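Local coordinates for DUF2787 domain-containing protein (Vibrio cholerae, PDB 2V1L), which is of unknown function, is encoded on the pathogenicity island VPI-2 and resembles the human p32 protein in structure, at residues T9-S14 against R117-L122; A19-I24 against V60-S65; R92-D97 against F103-H108. All coordinates share one frame; numbering follows the deposited sequence.

Interaction 1 of 3, residues T9-S14 against R117-L122; sequences THLPIS and RDAREL
An inverse gamma turn centred on P12 sets L11 and P12 of the N-terminal loop against the first turn of helix 117-135, where A119 and R120 receive them. The turn is closed by the backbone bond from I13 N to L11 O, at 2.7 Å, and it bends the chain just ahead of helix 15-29. No hydrogen bond crosses between 9-14 and 117-122, so the contact rests on carbon packing. L11 makes it with one branch: CD2 lies 4.0 Å from A119 CB and also approaches the helix backbone, 3.8 Å from A119 O and 3.9 Å from R120 CA. Its CG stands anti to the carbonyl carbon (chi1 -74°), which carries the isobutyl group over to the helix although the CB itself does not point there. L11 is buried, and I113, F98 and Y123 pack on it as well, so it lies between helix 117-135 and the neighbouring loops. P12 sits nearer the surface. Its ring crosses the aliphatic part of R120 at a slant, and the arginine runs extended from CG to NE, its guanidinium passing obliquely by the proline ring. R120 meets the proline ring through its CG methylene. On the N-terminal side, T9 OG1 gives a weak bond of 3.3 Å to L11 O, the same carbonyl that closes the turn. Further along, S14 OG is hydrogen-bonded to E127, a second tie between this loop and helix 117-135. At the proline itself, CD of P12 rests 4.0 Å from CG of R120.

Interaction 2 of 3, residues A19-I24 against V60-S65; sequences ALLANI and VEIALS
L21 of helix 15-29 packs across I62 and L64 of strand 60-66, a helix-on-sheet contact made wholly of aliphatic side chains. The apolar contacts are shared between the two methyls of L21. CD2 meets the CG2 branch of I62 at 4.2 Å, and CD1 meets CD2 of L64 at 4.1 Å, so the leucine fork reaches two residues that alternate along the strand and point to the same face. L21 crosses each of them obliquely. The CG of L21 is anti to its carbonyl carbon (chi1 -67°), and with chi2 at 180° CD1 continues the extended chain toward L64, while CD2 branches off to I62. The backbones stay well apart, 9.2 Å between the CA atoms of L21 and I62.

Polar bonding stays within the elements or runs to their neighbours. The helix holds itself through N23 N to A19 O and I24 N to L20 O. The strand is bonded on both edges, I62 to M43 and A63 to Y76, while E61, whose side chain points to the other face, hydrogen-bonds Y76 OH. F6 covers L21 from the N-terminal loop, and L20 packs on F130 of helix 117-135.

With all three touching residues buried and no polar group between them, the contact between 19-24 and 60-65 rests on hydrophobic burial and close fit, with no hydrogen bond between the two segments.

Interaction 3 of 3, residues R92-D97 against F103-H108; sequences RCLDFD and FFTAYH
Strands 95-97 and 103-105 run antiparallel, their short axes 4.7 Å apart at 167°. D95 and F104 form a hydrogen-bonded pair. D95 N gives to F104 O at 3.0 Å. F104 N gives to D95 O at 2.8 Å, with the straighter N-H...O angle of 162°. Both acceptors also take a CA-H contact, L94 CA on F104 O and F103 CA on D95 O. On the N-terminal side of the corner at L94, a water bridges the two segments, donating to C93 O at 2.6 Å and accepting from A106 N at 2.8 Å.

On one face D95 and F104 stand side by side, their CB atoms 3.9 Å apart. With CG anti to the backbone N (chi1 177°), the F104 ring lies beside the chain at R92, where R92 O sits at the ring edge near its plane; W110 meets the same ring. The D95 carboxylate takes its bond through OD1 from T78 OG1, whereas R92 NH1 and D95 OD2 make a long salt bridge of 3.8 Å, with OD2 well out of the guanidinium plane, so only the charges attract.

The other face carries F96 and F103, a non-hydrogen-bonded pair. CD1 of F96 rests 3.9 Å from CB of F103, while the F103 ring itself turns away, toward A119 and L122 of helix 117-135. F96 instead meets Y123 edge to face.

Just before this pairing, C93 and L94 both face D79, a classic beta bulge that leads the chain into a beta hairpin of the antiparallel sheet.

Interactions 1 and 3 form one continuous packed region, with centres about 13 Å apart. The ring of F103 reaches from interaction 3 onto the helix of interaction 1: its CE1 lies 3.5 Å from A119 CB and its CE2 3.6 Å from L122 CD2, while L11 CD1 reaches F96 CD1 at 3.7 Å. The hairpin, the N-terminal loop and helix 117-135 therefore pack against one another. Interaction 2 stands apart, its centre about 17 Å from that of interaction 1 and about 19 Å from that of interaction 3, on the far side of the chain's centre from the hairpin. Interactions 2 and 3 nevertheless reach the same antiparallel sheet, and both are nested in the loop that interaction 1 closes.

Interaction 1 of 3, residues T9-S14 against R117-L122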
loop_
_atom_site.group_PDB
_atom_site.type_symbol
_atom_site.label_atom_id
_atom_site.label_comp_id
_atom_site.label_asym_id
_atom_site.label_seq_id
_atom_site.Cartn_x
_atom_site.Cartn_y
_atom_site.Cartn_z
ATOM N N THR A 9 -7.254 3.215 -11.439
ATOM C CA THR A 9 -7.069 4.404 -10.590
ATOM C C THR A 9 -6.245 5.452 -11.333
ATOM O O THR A 9 -5.720 5.181 -12.421
ATOM C CB THR A 9 -6.386 4.086 -9.224
ATOM O OG1 THR A 9 -4.966 3.990 -9.390
ATOM C CG2 THR A 9 -6.911 2.801 -8.609
ATOM N N HIS A 10 -6.123 6.636 -10.730
ATOM C CA HIS A 10 -5.434 7.784 -11.339
ATOM C C HIS A 10 -3.935 7.812 -11.046
ATOM O O HIS A 10 -3.237 8.755 -11.426
ATOM C CB HIS A 10 -6.095 9.104 -10.898
ATOM C CG HIS A 10 -7.507 9.263 -11.385
ATOM N ND1 HIS A 10 -7.859 10.167 -12.365
ATOM C CD2 HIS A 10 -8.646 8.611 -11.047
ATOM C CE1 HIS A 10 -9.157 10.076 -12.600
ATOM N NE2 HIS A 10 -9.656 9.134 -11.819
ATOM N N LEU A 11 -3.452 6.779 -10.364
ATOM C CA LEU A 11 -2.021 6.591 -10.130
ATOM C C LEU A 11 -1.515 5.406 -10.960
ATOM O O LEU A 11 -2.249 4.446 -11.165
ATOM C CB LEU A 11 -1.749 6.387 -8.635
ATOM C CG LEU A 11 -1.855 7.659 -7.783
ATOM C CD1 LEU A 11 -1.585 7.345 -6.338
ATOM C CD2 LEU A 11 -0.929 8.765 -8.290
ATOM N N PRO A 12 -0.258 5.467 -11.441
ATOM C CA PRO A 12 0.230 4.411 -12.320
ATOM C C PRO A 12 0.596 3.118 -11.574
ATOM O O PRO A 12 1.783 2.753 -11.501
ATOM C CB PRO A 12 1.458 5.052 -12.959
ATOM C CG PRO A 12 1.962 5.980 -11.943
ATOM C CD PRO A 12 0.771 6.493 -11.198
ATOM N N ILE A 13 -0.422 2.447 -11.026
ATOM C CA ILE A 13 -0.250 1.156 -10.381
ATOM C C ILE A 13 0.266 0.176 -11.438
ATOM O O ILE A 13 -0.291 0.089 -12.546
ATOM C CB ILE A 13 -1.558 0.645 -9.707
ATOM C CG1 ILE A 13 -2.037 1.650 -8.635
ATOM C CG2 ILE A 13 -1.348 -0.705 -9.025
ATOM C CD1 ILE A 13 -3.385 1.321 -8.026
ATOM N N SER A 14 1.344 -0.529 -11.084
ATOM C CA SER A 14 2.050 -1.448 -11.979
ATOM C C SER A 14 1.417 -2.799 -12.105
ATOM O O SER A 14 0.778 -3.307 -11.161
ATOM C CB SER A 14 3.468 -1.687 -11.459
ATOM O OG SER A 14 4.276 -0.583 -11.797
ATOM N N ARG A 117 1.060 15.872 -9.910
ATOM C CA ARG A 117 2.375 15.381 -10.306
ATOM C C ARG A 117 3.256 14.949 -9.122
ATOM O O ARG A 117 4.101 14.063 -9.275
ATOM C CB ARG A 117 3.081 16.458 -11.140
ATOM C CG ARG A 117 4.417 16.070 -11.729
ATOM C CD ARG A 117 4.890 17.105 -12.757
ATOM N NE ARG A 117 4.897 18.494 -12.257
ATOM C CZ ARG A 117 5.717 18.952 -11.306
ATOM N NH1 ARG A 117 6.571 18.130 -10.715
ATOM N NH2 ARG A 117 5.670 20.226 -10.932
ATOM N N ASP A 118 3.081 15.591 -7.962
ATOM C CA ASP A 118 3.730 15.131 -6.736
ATOM C C ASP A 118 3.229 13.741 -6.345
ATOM O O ASP A 118 4.029 12.885 -5.937
ATOM C CB ASP A 118 3.582 16.147 -5.590
ATOM C CG ASP A 118 4.555 17.333 -5.719
ATOM O OD1 ASP A 118 4.760 17.788 -6.858
ATOM O OD2 ASP A 118 5.134 17.803 -4.694
ATOM N N ALA A 119 1.924 13.510 -6.524
ATOM C CA ALA A 119 1.291 12.228 -6.243
ATOM C C ALA A 119 1.896 11.113 -7.079
ATOM O O ALA A 119 2.184 10.026 -6.563
ATOM C CB ALA A 119 -0.224 12.292 -6.486
ATOM N N ARG A 120 2.083 11.396 -8.362
ATOM C CA ARG A 120 2.508 10.395 -9.329
ATOM C C ARG A 120 3.931 9.908 -9.015
ATOM O O ARG A 120 4.148 8.706 -8.895
ATOM C CB ARG A 120 2.396 10.951 -10.760
ATOM C CG ARG A 120 2.665 9.935 -11.841
ATOM C CD ARG A 120 2.642 10.573 -13.222
ATOM N NE ARG A 120 2.600 9.540 -14.257
ATOM C CZ ARG A 120 3.659 9.094 -14.914
ATOM N NH1 ARG A 120 4.861 9.601 -14.665
ATOM N NH2 ARG A 120 3.516 8.143 -15.825
ATOM N N GLU A 121 4.861 10.847 -8.843
ATOM C CA GLU A 121 6.273 10.552 -8.580
ATOM C C GLU A 121 6.455 9.882 -7.215
ATOM O O GLU A 121 7.187 8.894 -7.080
ATOM C CB GLU A 121 7.105 11.832 -8.662
ATOM C CG GLU A 121 8.616 11.653 -8.318
ATOM C CD GLU A 121 9.442 10.977 -9.444
ATOM O OE1 GLU A 121 9.007 11.022 -10.625
ATOM O OE2 GLU A 121 10.521 10.396 -9.139
ATOM N N LEU A 122 5.747 10.406 -6.213
ATOM C CA LEU A 122 5.756 9.820 -4.895
ATOM C C LEU A 122 5.262 8.359 -4.963
ATOM O O LEU A 122 5.862 7.467 -4.378
ATOM C CB LEU A 122 4.856 10.667 -4.010
ATOM C CG LEU A 122 4.795 10.599 -2.517
ATOM C CD1 LEU A 122 6.116 11.045 -1.895
ATOM C CD2 LEU A 122 3.635 11.517 -2.091
#

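Interaction 2 of 3, residues A19-I24 against V60-S65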
loop_
_atom_site.group_PDB
_atom_site.type_symbol
_atom_site.label_atom_id
_atom_site.label_comp_id
_atom_site.label_asym_id
_atom_site.label_seq_id
_atom_site.Cartn_x
_atom_site.Cartn_y
_atom_site.Cartn_z
ATOM N N ALA A 19 -0.086 -8.204 -9.945
ATOM C CA ALA A 19 0.383 -9.584 -9.787
ATOM C C ALA A 19 0.688 -9.963 -8.340
ATOM O O ALA A 19 0.381 -11.078 -7.930
ATOM C CB ALA A 19 1.625 -9.843 -10.685
ATOM N N LEU A 20 1.324 -9.074 -7.574
ATOM C CA LEU A 20 1.477 -9.315 -6.130
ATOM C C LEU A 20 0.121 -9.432 -5.438
ATOM O O LEU A 20 -0.116 -10.386 -4.684
ATOM C CB LEU A 20 2.335 -8.238 -5.446
ATOM C CG LEU A 20 2.403 -8.277 -3.909
ATOM C CD1 LEU A 20 3.026 -9.581 -3.351
ATOM C CD2 LEU A 20 3.151 -7.093 -3.384
ATOM N N LEU A 21 -0.769 -8.476 -5.715
ATOM C CA LEU A 21 -2.115 -8.460 -5.121
ATOM C C LEU A 21 -2.904 -9.693 -5.530
ATOM O O LEU A 21 -3.455 -10.384 -4.676
ATOM C CB LEU A 21 -2.899 -7.220 -5.541
ATOM C CG LEU A 21 -2.482 -5.818 -5.079
ATOM C CD1 LEU A 21 -3.441 -4.781 -5.649
ATOM C CD2 LEU A 21 -2.420 -5.708 -3.575
ATOM N N ALA A 22 -2.956 -9.951 -6.835
ATOM C CA ALA A 22 -3.643 -11.126 -7.383
ATOM C C ALA A 22 -3.152 -12.411 -6.726
ATOM O O ALA A 22 -3.955 -13.265 -6.345
ATOM C CB ALA A 22 -3.468 -11.191 -8.911
ATOM N N ASN A 23 -1.837 -12.531 -6.572
ATOM C CA ASN A 23 -1.248 -13.725 -5.995
ATOM C C ASN A 23 -1.725 -13.973 -4.578
ATOM O O ASN A 23 -2.087 -15.096 -4.227
ATOM C CB ASN A 23 0.286 -13.662 -6.028
ATOM C CG ASN A 23 0.926 -15.037 -5.954
ATOM O OD1 ASN A 23 1.748 -15.309 -5.074
ATOM N ND2 ASN A 23 0.540 -15.922 -6.879
ATOM N N ILE A 24 -1.723 -12.922 -3.766
ATOM C CA ILE A 24 -2.087 -13.045 -2.355
ATOM C C ILE A 24 -3.575 -13.348 -2.159
ATOM O O ILE A 24 -3.944 -14.080 -1.241
ATOM C CB ILE A 24 -1.613 -11.829 -1.540
ATOM C CG1 ILE A 24 -0.089 -11.890 -1.390
ATOM C CG2 ILE A 24 -2.276 -11.798 -0.169
ATOM C CD1 ILE A 24 0.530 -10.638 -0.822
ATOM N N VAL A 60 2.915 -2.026 6.025
ATOM C CA VAL A 60 2.069 -1.526 4.977
ATOM C C VAL A 60 0.728 -2.217 5.102
ATOM O O VAL A 60 0.671 -3.413 5.360
ATOM C CB VAL A 60 2.671 -1.795 3.581
ATOM C CG1 VAL A 60 1.689 -1.540 2.528
ATOM C CG2 VAL A 60 3.965 -0.964 3.346
ATOM N N GLU A 61 -0.342 -1.443 4.912
ATOM C CA GLU A 61 -1.713 -1.943 4.810
ATOM C C GLU A 61 -2.342 -1.578 3.473
ATOM O O GLU A 61 -2.260 -0.431 3.024
ATOM C CB GLU A 61 -2.572 -1.389 5.969
ATOM C CG GLU A 61 -3.996 -1.923 5.982
ATOM C CD GLU A 61 -4.800 -1.476 7.195
ATOM O OE1 GLU A 61 -4.360 -1.722 8.338
ATOM O OE2 GLU A 61 -5.901 -0.896 6.992
ATOM N N ILE A 62 -2.972 -2.559 2.835
ATOM C CA ILE A 62 -3.675 -2.343 1.590
ATOM C C ILE A 62 -5.106 -2.878 1.704
ATOM O O ILE A 62 -5.307 -3.985 2.186
ATOM C CB ILE A 62 -2.952 -3.015 0.383
ATOM C CG1 ILE A 62 -1.525 -2.471 0.241
ATOM C CG2 ILE A 62 -3.781 -2.794 -0.903
ATOM C CD1 ILE A 62 -0.503 -3.425 -0.417
ATOM N N ALA A 63 -6.085 -2.094 1.243
ATOM C CA ALA A 63 -7.492 -2.497 1.297
ATOM C C ALA A 63 -8.156 -2.618 -0.049
ATOM O O ALA A 63 -8.074 -1.732 -0.912
ATOM C CB ALA A 63 -8.304 -1.560 2.183
ATOM N N LEU A 64 -8.868 -3.723 -0.199
ATOM C CA LEU A 64 -9.528 -4.048 -1.447
ATOM C C LEU A 64 -10.955 -4.467 -1.144
ATOM O O LEU A 64 -11.219 -5.112 -0.129
ATOM C CB LEU A 64 -8.793 -5.214 -2.139
ATOM C CG LEU A 64 -7.268 -5.201 -2.298
ATOM C CD1 LEU A 64 -6.765 -6.595 -2.609
ATOM C CD2 LEU A 64 -6.852 -4.265 -3.397
ATOM N N SER A 65 -11.871 -4.109 -2.029
ATOM C CA SER A 65 -13.231 -4.619 -1.960
ATOM C C SER A 65 -13.601 -5.226 -3.306
ATOM O O SER A 65 -13.104 -4.788 -4.349
ATOM C CB SER A 65 -14.198 -3.504 -1.598
ATOM O OG SER A 65 -14.335 -2.616 -2.689
#

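Interaction 3 of 3, residues R92-D97 against F103-H108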
loop_
_atom_site.group_PDB
_atom_site.type_symbol
_atom_site.label_atom_id
_atom_site.label_comp_id
_atom_site.label_asym_id
_atom_site.label_seq_id
_atom_site.Cartn_x
_atom_site.Cartn_y
_atom_site.Cartn_z
ATOM N N ARG A 92 0.484 7.071 10.250
ATOM C CA ARG A 92 0.447 6.994 8.791
ATOM C C ARG A 92 1.620 7.822 8.306
ATOM O O ARG A 92 1.865 8.912 8.817
ATOM C CB ARG A 92 -0.852 7.570 8.204
ATOM C CG ARG A 92 -2.129 6.808 8.597
ATOM C CD ARG A 92 -3.285 7.268 7.710
ATOM N NE ARG A 92 -4.574 6.792 8.197
ATOM C CZ ARG A 92 -5.751 7.181 7.712
ATOM N NH1 ARG A 92 -5.821 8.075 6.733
ATOM N NH2 ARG A 92 -6.867 6.682 8.222
ATOM N N CYS A 93 2.352 7.305 7.335
ATOM C CA CYS A 93 3.570 7.951 6.862
ATOM C C CYS A 93 3.361 8.426 5.429
ATOM O O CYS A 93 3.640 9.578 5.095
ATOM C CB CYS A 93 4.712 6.941 6.920
ATOM S SG CYS A 93 6.253 7.585 6.301
ATOM N N LEU A 94 2.872 7.502 4.598
ATOM C CA LEU A 94 2.384 7.768 3.262
ATOM C C LEU A 94 1.036 7.082 3.186
ATOM O O LEU A 94 0.885 5.962 3.675
ATOM C CB LEU A 94 3.266 7.100 2.219
ATOM C CG LEU A 94 4.655 7.658 1.888
ATOM C CD1 LEU A 94 5.717 6.780 2.453
ATOM C CD2 LEU A 94 4.792 7.660 0.350
ATOM N N ASP A 95 0.087 7.722 2.548
ATOM C CA ASP A 95 -1.258 7.148 2.404
ATOM C C ASP A 95 -1.765 7.496 1.008
ATOM O O ASP A 95 -1.666 8.648 0.585
ATOM C CB ASP A 95 -2.199 7.707 3.482
ATOM C CG ASP A 95 -3.578 7.064 3.446
ATOM O OD1 ASP A 95 -3.705 5.838 3.689
ATOM O OD2 ASP A 95 -4.538 7.795 3.168
ATOM N N PHE A 96 -2.256 6.503 0.274
ATOM C CA PHE A 96 -2.860 6.753 -1.029
ATOM C C PHE A 96 -4.289 6.288 -0.901
ATOM O O PHE A 96 -4.526 5.117 -0.777
ATOM C CB PHE A 96 -2.122 5.997 -2.155
ATOM C CG PHE A 96 -0.658 6.351 -2.254
ATOM C CD1 PHE A 96 -0.257 7.535 -2.878
ATOM C CD2 PHE A 96 0.317 5.525 -1.678
ATOM C CE1 PHE A 96 1.128 7.885 -2.942
ATOM C CE2 PHE A 96 1.691 5.852 -1.752
ATOM C CZ PHE A 96 2.080 7.046 -2.369
ATOM N N ASP A 97 -5.235 7.214 -0.880
ATOM C CA ASP A 97 -6.627 6.849 -0.594
ATOM C C ASP A 97 -7.436 6.935 -1.892
ATOM O O ASP A 97 -7.762 8.020 -2.365
ATOM C CB ASP A 97 -7.199 7.762 0.507
ATOM C CG ASP A 97 -8.578 7.300 1.011
ATOM O OD1 ASP A 97 -9.379 6.751 0.222
ATOM O OD2 ASP A 97 -8.863 7.493 2.207
ATOM N N PHE A 103 -4.059 11.826 -1.398
ATOM C CA PHE A 103 -2.837 11.221 -0.855
ATOM C C PHE A 103 -2.353 12.049 0.320
ATOM O O PHE A 103 -2.654 13.246 0.414
ATOM C CB PHE A 103 -1.730 11.011 -1.930
ATOM C CG PHE A 103 -1.008 12.263 -2.336
ATOM C CD1 PHE A 103 -1.562 13.135 -3.294
ATOM C CD2 PHE A 103 0.219 12.602 -1.756
ATOM C CE1 PHE A 103 -0.888 14.311 -3.676
ATOM C CE2 PHE A 103 0.894 13.790 -2.122
ATOM C CZ PHE A 103 0.333 14.638 -3.084
ATOM N N PHE A 104 -1.608 11.407 1.209
ATOM C CA PHE A 104 -1.011 12.061 2.344
ATOM C C PHE A 104 0.479 11.748 2.505
ATOM O O PHE A 104 0.916 10.601 2.354
ATOM C CB PHE A 104 -1.722 11.606 3.616
ATOM C CG PHE A 104 -1.146 12.162 4.857
ATOM C CD1 PHE A 104 -1.572 13.398 5.339
ATOM C CD2 PHE A 104 -0.207 11.457 5.573
ATOM C CE1 PHE A 104 -1.044 13.907 6.510
ATOM C CE2 PHE A 104 0.342 11.974 6.726
ATOM C CZ PHE A 104 -0.083 13.197 7.207
ATOM N N THR A 105 1.217 12.778 2.886
ATOM C CA THR A 105 2.541 12.641 3.412
ATOM C C THR A 105 2.661 13.581 4.617
ATOM O O THR A 105 1.939 14.562 4.683
ATOM C CB THR A 105 3.526 13.016 2.287
ATOM O OG1 THR A 105 3.923 11.819 1.602
ATOM C CG2 THR A 105 4.684 13.777 2.775
ATOM N N ALA A 106 3.579 13.304 5.546
ATOM C CA ALA A 106 3.748 14.183 6.698
ATOM C C ALA A 106 4.161 15.602 6.283
ATOM O O ALA A 106 3.778 16.571 6.940
ATOM C CB ALA A 106 4.720 13.583 7.719
ATOM N N TYR A 107 4.869 15.718 5.150
ATOM C CA TYR A 107 5.224 17.004 4.563
ATOM C C TYR A 107 4.196 17.647 3.650
ATOM O O TYR A 107 3.992 18.855 3.729
ATOM C CB TYR A 107 6.532 16.886 3.778
ATOM C CG TYR A 107 7.610 16.166 4.537
ATOM C CD1 TYR A 107 8.136 16.701 5.712
ATOM C CD2 TYR A 107 8.087 14.949 4.087
ATOM C CE1 TYR A 107 9.135 16.026 6.412
ATOM C CE2 TYR A 107 9.082 14.274 4.772
ATOM C CZ TYR A 107 9.599 14.812 5.923
ATOM O OH TYR A 107 10.587 14.124 6.586
ATOM N N HIS A 108 3.599 16.861 2.754
ATOM C CA HIS A 108 2.656 17.365 1.753
ATOM C C HIS A 108 1.290 17.640 2.335
ATOM O O HIS A 108 0.500 18.345 1.707
ATOM C CB HIS A 108 2.443 16.372 0.612
ATOM C CG HIS A 108 3.673 16.057 -0.183
ATOM N ND1 HIS A 108 3.921 16.615 -1.421
ATOM C CD2 HIS A 108 4.703 15.213 0.062
ATOM C CE1 HIS A 108 5.060 16.142 -1.893
ATOM N NE2 HIS A 108 5.553 15.285 -1.017
HETATM O O HOH W 1 5.517 11.283 5.736
#